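Side-chain contacts in putrescine aminotransferase (Halomonas elongata DSM 2581, PDB 6GWI), which probably transfers amino groups from amines such as putrescine to a carbonyl acceptor, using pyridoxal-5'-phosphate as cofactor: residues R126-Y131 and K216-I221; W142-E147 and L210-E215. One frame throughout, in Å; residues are numbered along the deposited sequence.

Contact 1: residues R126-Y131 and K216-I221; sequences RMVRRY and KVAAFI
Ala218 and Ala219, neighbours on strand 217-222, both offer their methyl groups to Val128 of helix 117-134, the helix lying against the parallel sheet in the pyridoxal-phosphate-binding alpha/beta domain of a class-III aminotransferase. Val217, just before them, serves the other face of the sheet and packs on Ile144. Strand residues normally alternate sides, yet Ala218 and Ala219 face the same way: the psi of Ala218, -37°, falls in the helical range, and both alanines pair through their backbones with Trp142 of the adjoining strand. This is the signature of a beta bulge, and it turns two successive CB atoms toward the helix. Ala218 comes first, its CB 3.6 Å from Val128 CG1, while its carbonyl O accepts a hydrogen bond from Trp132 NE1, one helical turn beyond Val128. Ala219 then brings its CB to 3.8 Å from Val128 CG1. Small side chains suit both places, because the helix backbone runs close by: the CA atoms of Val128 and Ala218 are 6.8 Å apart. A branched valine suits the facing position, since it sends one methyl forward and is wholly apolar in a buried layer. Further along, Ile221 returns to this face against Ile143. The valine's chi1 of 164° sets CG1 opposite the backbone N and brings it over the groove between the two alanine methyls, Ala218 CB and Ala219 CB being 4.5 Å apart.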
ATOM      1  N   ARG B 126       8.186   8.396   8.231  1.00 17.85           N
ATOM      2  CA  ARG B 126       9.221   7.717   9.003  1.00 20.68           C
ATOM      3  C   ARG B 126      10.606   8.215   8.617  1.00 23.45           C
ATOM      4  O   ARG B 126      11.482   8.360   9.478  1.00 21.63           O
ATOM      5  CB  ARG B 126       9.125   6.205   8.815  1.00 23.71           C
ATOM      6  CG  ARG B 126       7.877   5.584   9.415  1.00 21.31           C
ATOM      7  CD  ARG B 126       7.946   4.060   9.388  1.00 20.63           C
ATOM      8  NE  ARG B 126       8.872   3.522  10.384  1.00 20.15           N
ATOM      9  CZ  ARG B 126       9.331   2.271  10.384  1.00 28.85           C
ATOM     10  NH1 ARG B 126       8.960   1.425   9.435  1.00 19.42           N
ATOM     11  NH2 ARG B 126      10.165   1.866  11.334  1.00 17.34           N
ATOM     12  N   MET B 127      10.822   8.500   7.329  1.00 13.90           N
ATOM     13  CA  MET B 127      12.112   9.022   6.899  1.00 15.12           C
ATOM     14  C   MET B 127      12.380  10.389   7.514  1.00 15.29           C
ATOM     15  O   MET B 127      13.493  10.667   7.973  1.00 19.57           O
ATOM     16  CB  MET B 127      12.163   9.118   5.376  1.00 15.91           C
ATOM     17  CG  MET B 127      12.528   7.831   4.672  1.00 22.01           C
ATOM     18  SD  MET B 127      12.657   8.109   2.898  1.00 24.53           S
ATOM     19  CE  MET B 127      13.217   6.497   2.357  1.00 22.09           C
ATOM     20  N   VAL B 128      11.367  11.258   7.529  1.00 17.34           N
ATOM     21  CA  VAL B 128      11.545  12.609   8.054  1.00 14.98           C
ATOM     22  C   VAL B 128      11.937  12.562   9.524  1.00 27.48           C
ATOM     23  O   VAL B 128      12.884  13.228   9.957  1.00 21.31           O
ATOM     24  CB  VAL B 128      10.265  13.435   7.833  1.00 17.38           C
ATOM     25  CG1 VAL B 128      10.263  14.696   8.688  1.00 25.56           C
ATOM     26  CG2 VAL B 128      10.128  13.802   6.366  1.00 22.21           C
ATOM     27  N   ARG B 129      11.222  11.759  10.309  1.00 19.76           N
ATOM     28  CA  ARG B 129      11.443  11.734  11.750  1.00 20.08           C
ATOM     29  C   ARG B 129      12.692  10.945  12.107  1.00 20.25           C
ATOM     30  O   ARG B 129      13.404  11.312  13.049  1.00 23.91           O
ATOM     31  CB  ARG B 129      10.191  11.181  12.440  1.00 21.53           C
ATOM     32  CG  ARG B 129       9.072  12.241  12.506  1.00 25.44           C
ATOM     33  CD  ARG B 129       7.674  11.721  12.882  1.00 28.01           C
ATOM     34  NE  ARG B 129       6.759  12.844  13.125  1.00 22.27           N
ATOM     35  CZ  ARG B 129       5.496  12.738  13.540  1.00 24.41           C
ATOM     36  NH1 ARG B 129       4.953  11.551  13.773  1.00 22.10           N
ATOM     37  NH2 ARG B 129       4.772  13.834  13.728  1.00 23.42           N
ATOM     38  N   ARG B 130      12.999   9.898  11.344  1.00 18.84           N
ATOM     39  CA  ARG B 130      14.271   9.209  11.508  1.00 20.07           C
ATOM     40  C   ARG B 130      15.433  10.138  11.184  1.00 21.62           C
ATOM     41  O   ARG B 130      16.449  10.144  11.889  1.00 16.01           O
ATOM     42  CB  ARG B 130      14.293   7.969  10.617  1.00 20.89           C
ATOM     43  CG  ARG B 130      15.597   7.186  10.617  1.00 24.68           C
ATOM     44  CD  ARG B 130      15.945   6.578  11.979  1.00 27.20           C
ATOM     45  NE  ARG B 130      17.100   5.685  11.866  1.00 30.70           N
ATOM     46  CZ  ARG B 130      17.862   5.289  12.882  1.00 33.86           C
ATOM     47  NH1 ARG B 130      17.608   5.699  14.119  1.00 27.47           N
ATOM     48  NH2 ARG B 130      18.889   4.479  12.658  1.00 29.30           N
ATOM     49  N   TYR B 131      15.291  10.943  10.129  1.00 23.62           N
ATOM     50  CA  TYR B 131      16.339  11.875   9.731  1.00 20.70           C
ATOM     51  C   TYR B 131      16.744  12.777  10.888  1.00 26.91           C
ATOM     52  O   TYR B 131      17.919  12.842  11.265  1.00 22.45           O
ATOM     53  CB  TYR B 131      15.862  12.711   8.542  1.00 19.73           C
ATOM     54  CG  TYR B 131      16.785  13.851   8.192  1.00 24.32           C
ATOM     55  CD1 TYR B 131      17.931  13.637   7.438  1.00 18.83           C
ATOM     56  CD2 TYR B 131      16.511  15.141   8.620  1.00 24.18           C
ATOM     57  CE1 TYR B 131      18.775  14.678   7.120  1.00 20.54           C
ATOM     58  CE2 TYR B 131      17.344  16.181   8.309  1.00 17.29           C
ATOM     59  CZ  TYR B 131      18.474  15.948   7.561  1.00 24.70           C
ATOM     60  OH  TYR B 131      19.304  16.995   7.252  1.00 23.43           O
ATOM     61  N   LYS B 216      11.039  22.421  16.971  1.00 30.30           N
ATOM     62  CA  LYS B 216      10.141  21.278  17.061  1.00 32.74           C
ATOM     63  C   LYS B 216       9.541  20.876  15.715  1.00 27.95           C
ATOM     64  O   LYS B 216       8.794  19.895  15.659  1.00 21.84           O
ATOM     65  CB  LYS B 216       9.014  21.573  18.060  1.00 32.37           C
ATOM     66  CG  LYS B 216       9.490  21.738  19.498  1.00 35.47           C
ATOM     67  CD  LYS B 216       8.331  22.041  20.435  0.51 29.47           C
ATOM     68  CE  LYS B 216       8.800  22.168  21.878  0.53 30.98           C
ATOM     69  NZ  LYS B 216       7.672  22.490  22.796  0.31 31.22           N
ATOM     70  N   VAL B 217       9.828  21.615  14.642  1.00 21.62           N
ATOM     71  CA  VAL B 217       9.227  21.370  13.334  1.00 26.44           C
ATOM     72  C   VAL B 217      10.202  20.578  12.474  1.00 28.82           C
ATOM     73  O   VAL B 217      11.374  20.954  12.335  1.00 23.71           O
ATOM     74  CB  VAL B 217       8.830  22.688  12.642  1.00 21.54           C
ATOM     75  CG1 VAL B 217       8.308  22.423  11.232  1.00 21.37           C
ATOM     76  CG2 VAL B 217       7.772  23.421  13.464  1.00 21.31           C
ATOM     77  N   ALA B 218       9.714  19.480  11.896  1.00 20.73           N
ATOM     78  CA  ALA B 218      10.510  18.596  11.058  1.00 15.30           C
ATOM     79  C   ALA B 218      10.330  18.859   9.568  1.00 17.69           C
ATOM     80  O   ALA B 218      11.300  18.760   8.810  1.00 19.23           O
ATOM     81  CB  ALA B 218      10.155  17.133  11.354  1.00 18.84           C
ATOM     82  N   ALA B 219       9.123  19.198   9.122  1.00 20.87           N
ATOM     83  CA  ALA B 219       8.883  19.267   7.688  1.00 23.36           C
ATOM     84  C   ALA B 219       7.581  19.989   7.384  1.00 21.64           C
ATOM     85  O   ALA B 219       6.663  20.042   8.207  1.00 24.79           O
ATOM     86  CB  ALA B 219       8.846  17.862   7.067  1.00 21.00           C
ATOM     87  N   PHE B 220       7.525  20.537   6.172  1.00 19.87           N
ATOM     88  CA  PHE B 220       6.311  21.056   5.554  1.00 28.96           C
ATOM     89  C   PHE B 220       5.980  20.173   4.357  1.00 28.68           C
ATOM     90  O   PHE B 220       6.853  19.900   3.526  1.00 22.84           O
ATOM     91  CB  PHE B 220       6.507  22.514   5.130  1.00 24.26           C
ATOM     92  CG  PHE B 220       5.395  23.071   4.278  1.00 17.15           C
ATOM     93  CD1 PHE B 220       4.104  23.187   4.768  1.00 18.45           C
ATOM     94  CD2 PHE B 220       5.656  23.510   2.991  1.00 24.69           C
ATOM     95  CE1 PHE B 220       3.092  23.715   3.980  1.00 22.36           C
ATOM     96  CE2 PHE B 220       4.651  24.038   2.202  1.00 21.47           C
ATOM     97  CZ  PHE B 220       3.369  24.140   2.698  1.00 29.94           C
ATOM     98  N   ILE B 221       4.741  19.695   4.292  1.00 20.42           N
ATOM     99  CA  ILE B 221       4.298  18.806   3.224  1.00 17.64           C
ATOM    100  C   ILE B 221       3.163  19.487   2.473  1.00 23.47           C
ATOM    101  O   ILE B 221       2.244  20.037   3.092  1.00 24.89           O
ATOM    102  CB  ILE B 221       3.863  17.433   3.774  1.00 17.22           C
ATOM    103  CG1 ILE B 221       3.570  16.463   2.624  1.00 18.57           C
ATOM    104  CG2 ILE B 221       2.639  17.573   4.676  1.00 24.59           C
ATOM    105  CD1 ILE B 221       3.202  15.034   3.075  1.00 20.17           C
TER

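Contact 2: residues W142-E147 and L210-E215; sequences WIIGRE and LELGEE
Leu212 lays its two methyls across the indole of Trp142, the side chains meeting at about a right angle. CD2 stands almost straight above the six-membered ring, 3.9 Å from its centroid and only 8° off the ring normal, a CH-pi contact made over the face. The other branch, CD1, lies nearer the root of the side chain, 4.0 Å from Trp142 CE3 and 4.1 Å from Trp142 CB. It also reaches Ile144, whose CG1 is 4.2 Å away. Trp142 and Ile144 stand two residues apart on strand 142-146 and therefore face the same helix, so the forked leucine can touch both. Leu212 has its CG opposite the carbonyl carbon (chi1 -61°), which extends the fork toward the strand. A broad aromatic plane suits this partly exposed position, where it offers a whole face to the leucine methyls, whereas the compact Ile144 fits the deeper layer and packs also on Leu205 and Ile209. Were Trp142 cut back to an alanine, Leu212 CD2 would probably lose the flat surface it rests on, and a gap is likely to open beside the end of the helix. Directly after Leu212 the chain leaves helical geometry at Gly213, with a positive phi of 96°; a side chain there would collide with the preceding carbonyl O and with Glu215 OE1. Helix 194-212, ending here against the sheet, belongs to the connection of a beta-alpha-beta crossover from strand 177-180 to strand 217-222, characteristic of the large domain of fold-type I pyridoxal-phosphate enzymes.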
ATOM      1  N   TRP B 142       7.413  17.686  14.312  1.00 23.13           N
ATOM      2  CA  TRP B 142       6.133  18.144  13.791  1.00 27.65           C
ATOM      3  C   TRP B 142       6.158  18.268  12.273  1.00 17.54           C
ATOM      4  O   TRP B 142       7.130  18.751  11.685  1.00 19.54           O
ATOM      5  CB  TRP B 142       5.754  19.490  14.412  1.00 32.78           C
ATOM      6  CG  TRP B 142       5.149  19.369  15.778  1.00 32.53           C
ATOM      7  CD1 TRP B 142       5.819  19.284  16.964  1.00 26.24           C
ATOM      8  CD2 TRP B 142       3.752  19.323  16.103  1.00 23.76           C
ATOM      9  NE1 TRP B 142       4.929  19.188  18.006  1.00 31.64           N
ATOM     10  CE2 TRP B 142       3.653  19.211  17.504  1.00 28.76           C
ATOM     11  CE3 TRP B 142       2.577  19.370  15.347  1.00 23.31           C
ATOM     12  CZ2 TRP B 142       2.429  19.141  18.163  1.00 26.25           C
ATOM     13  CZ3 TRP B 142       1.361  19.302  16.006  1.00 25.57           C
ATOM     14  CH2 TRP B 142       1.297  19.188  17.398  1.00 22.20           C
ATOM     15  N   ILE B 143       5.078  17.818  11.641  1.00 20.00           N
ATOM     16  CA  ILE B 143       4.869  17.965  10.206  1.00 25.47           C
ATOM     17  C   ILE B 143       3.745  18.970  10.014  1.00 24.40           C
ATOM     18  O   ILE B 143       2.678  18.834  10.626  1.00 22.46           O
ATOM     19  CB  ILE B 143       4.504  16.632   9.533  1.00 33.11           C
ATOM     20  CG1 ILE B 143       5.436  15.506   9.984  1.00 25.10           C
ATOM     21  CG2 ILE B 143       4.520  16.778   8.007  1.00 29.20           C
ATOM     22  CD1 ILE B 143       6.838  15.630   9.500  1.00 32.41           C
ATOM     23  N   ILE B 144       3.977  19.974   9.182  1.00 22.19           N
ATOM     24  CA  ILE B 144       2.950  20.953   8.847  1.00 22.72           C
ATOM     25  C   ILE B 144       2.406  20.613   7.465  1.00 24.16           C
ATOM     26  O   ILE B 144       3.132  20.679   6.468  1.00 21.73           O
ATOM     27  CB  ILE B 144       3.481  22.387   8.892  1.00 24.65           C
ATOM     28  CG1 ILE B 144       4.006  22.716  10.289  1.00 29.77           C
ATOM     29  CG2 ILE B 144       2.387  23.357   8.487  1.00 19.54           C
ATOM     30  CD1 ILE B 144       4.835  23.974  10.343  1.00 33.83           C
ATOM     31  N   GLY B 145       1.128  20.236   7.413  1.00 24.27           N
ATOM     32  CA  GLY B 145       0.389  20.149   6.178  1.00 28.90           C
ATOM     33  C   GLY B 145      -0.607  21.286   6.045  1.00 22.40           C
ATOM     34  O   GLY B 145      -0.580  22.270   6.786  1.00 24.06           O
ATOM     35  N   ARG B 146      -1.511  21.128   5.086  1.00 26.98           N
ATOM     36  CA  ARG B 146      -2.520  22.140   4.820  1.00 23.26           C
ATOM     37  C   ARG B 146      -3.913  21.540   4.921  1.00 26.97           C
ATOM     38  O   ARG B 146      -4.130  20.360   4.621  1.00 21.07           O
ATOM     39  CB  ARG B 146      -2.328  22.769   3.434  1.00 22.36           C
ATOM     40  CG  ARG B 146      -0.967  23.434   3.264  1.00 26.70           C
ATOM     41  CD  ARG B 146      -0.798  24.092   1.901  1.00 32.47           C
ATOM     42  NE  ARG B 146      -1.011  23.157   0.800  1.00 35.66           N
ATOM     43  CZ  ARG B 146      -0.764  23.434  -0.477  1.00 28.57           C
ATOM     44  NH1 ARG B 146      -0.276  24.618  -0.823  1.00 24.46           N
ATOM     45  NH2 ARG B 146      -0.994  22.520  -1.408  1.00 30.13           N
ATOM     46  N   GLU B 147      -4.848  22.366   5.377  1.00 25.46           N
ATOM     47  CA  GLU B 147      -6.256  22.003   5.337  1.00 24.60           C
ATOM     48  C   GLU B 147      -6.675  21.710   3.901  1.00 28.89           C
ATOM     49  O   GLU B 147      -6.213  22.351   2.953  1.00 26.72           O
ATOM     50  CB  GLU B 147      -7.102  23.120   5.945  1.00 29.97           C
ATOM     51  CG  GLU B 147      -6.998  23.185   7.471  1.00 57.44           C
ATOM     52  CD  GLU B 147      -7.670  21.994   8.145  1.00 71.82           C
ATOM     53  OE1 GLU B 147      -8.496  21.323   7.484  1.00 79.41           O
ATOM     54  OE2 GLU B 147      -7.395  21.740   9.337  1.00 68.42           O
ATOM     55  N   LEU B 210       6.422  29.368  13.986  1.00 22.17           N
ATOM     56  CA  LEU B 210       6.674  30.120  15.208  1.00 25.06           C
ATOM     57  C   LEU B 210       5.735  29.709  16.338  1.00 33.79           C
ATOM     58  O   LEU B 210       6.100  29.824  17.512  1.00 28.02           O
ATOM     59  CB  LEU B 210       6.564  31.618  14.924  1.00 30.51           C
ATOM     60  CG  LEU B 210       7.591  32.131  13.910  1.00 32.55           C
ATOM     61  CD1 LEU B 210       7.329  33.584  13.540  1.00 31.89           C
ATOM     62  CD2 LEU B 210       9.002  31.967  14.456  1.00 26.83           C
ATOM     63  N   GLU B 211       4.520  29.253  16.015  1.00 25.06           N
ATOM     64  CA  GLU B 211       3.617  28.778  17.059  1.00 29.99           C
ATOM     65  C   GLU B 211       4.137  27.492  17.693  1.00 27.81           C
ATOM     66  O   GLU B 211       4.068  27.321  18.915  1.00 23.97           O
ATOM     67  CB  GLU B 211       2.215  28.557  16.490  1.00 46.68           C
ATOM     68  CG  GLU B 211       1.242  27.900  17.467  1.00 68.72           C
ATOM     69  CD  GLU B 211      -0.084  27.537  16.825  1.00 85.40           C
ATOM     70  OE1 GLU B 211      -0.276  27.853  15.632  1.00 94.65           O
ATOM     71  OE2 GLU B 211      -0.932  26.934  17.515  1.00 92.42           O
ATOM     72  N   LEU B 212       4.628  26.564  16.873  1.00 24.88           N
ATOM     73  CA  LEU B 212       5.168  25.317  17.395  1.00 22.70           C
ATOM     74  C   LEU B 212       6.600  25.487  17.885  1.00 31.27           C
ATOM     75  O   LEU B 212       7.020  24.796  18.820  1.00 21.47           O
ATOM     76  CB  LEU B 212       5.115  24.238  16.312  1.00 31.21           C
ATOM     77  CG  LEU B 212       3.728  23.876  15.776  1.00 31.47           C
ATOM     78  CD1 LEU B 212       3.873  23.095  14.471  1.00 26.34           C
ATOM     79  CD2 LEU B 212       2.900  23.093  16.791  1.00 29.65           C
ATOM     80  N   GLY B 213       7.347  26.406  17.278  1.00 23.70           N
ATOM     81  CA  GLY B 213       8.768  26.531  17.526  1.00 21.66           C
ATOM     82  C   GLY B 213       9.549  25.787  16.462  1.00 24.00           C
ATOM     83  O   GLY B 213       9.376  24.576  16.300  1.00 24.46           O
ATOM     84  N   GLU B 214      10.402  26.498  15.719  1.00 25.48           N
ATOM     85  CA  GLU B 214      11.137  25.860  14.630  1.00 28.40           C
ATOM     86  C   GLU B 214      11.924  24.647  15.112  1.00 26.26           C
ATOM     87  O   GLU B 214      12.070  23.669  14.372  1.00 28.70           O
ATOM     88  CB  GLU B 214      12.065  26.869  13.949  1.00 28.18           C
ATOM     89  CG  GLU B 214      13.218  27.377  14.797  1.00 32.94           C
ATOM     90  CD  GLU B 214      13.951  28.531  14.131  1.00 36.84           C
ATOM     91  OE1 GLU B 214      13.597  29.700  14.392  1.00 31.70           O
ATOM     92  OE2 GLU B 214      14.870  28.269  13.330  1.00 33.08           O
ATOM     93  N   GLU B 215      12.433  24.685  16.345  1.00 21.93           N
ATOM     94  CA  GLU B 215      13.205  23.563  16.863  1.00 34.58           C
ATOM     95  C   GLU B 215      12.364  22.305  17.028  1.00 36.92           C
ATOM     96  O   GLU B 215      12.929  21.228  17.241  1.00 29.75           O
ATOM     97  CB  GLU B 215      13.861  23.937  18.198  1.00 37.55           C
ATOM     98  CG  GLU B 215      12.925  24.009  19.402  1.00 56.10           C
ATOM     99  CD  GLU B 215      11.976  25.194  19.357  1.00 70.80           C
ATOM    100  OE1 GLU B 215      10.909  25.126  20.006  1.00 75.39           O
ATOM    101  OE2 GLU B 215      12.295  26.192  18.675  1.00 59.93           O
TER

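Overall arrangement
The centres of contacts 1 and 2 lie about 10 Å apart, on opposite faces of one parallel sheet: helix 117-134 covers one face and helix 194-212 the other. Strands 142-146 and 217-222 are neighbours there, joined by probable backbone hydrogen bonds such as Ala218 N to Trp142 O at 2.7 Å. Along the chain the order is 126-131, 142-147, 210-215 and 216-221, so contact 2 falls between the two halves of contact 1. The result is a three-layered alpha/beta/alpha core. Residues binding the cofactor cluster along one edge, beyond the strands' C-terminal ends: Ser116, Gly117, Ser118 and Asn121 around the start of helix 117-134, Tyr150 to Gly152 beyond strand 142-146, and Glu223 just after strand 217-222.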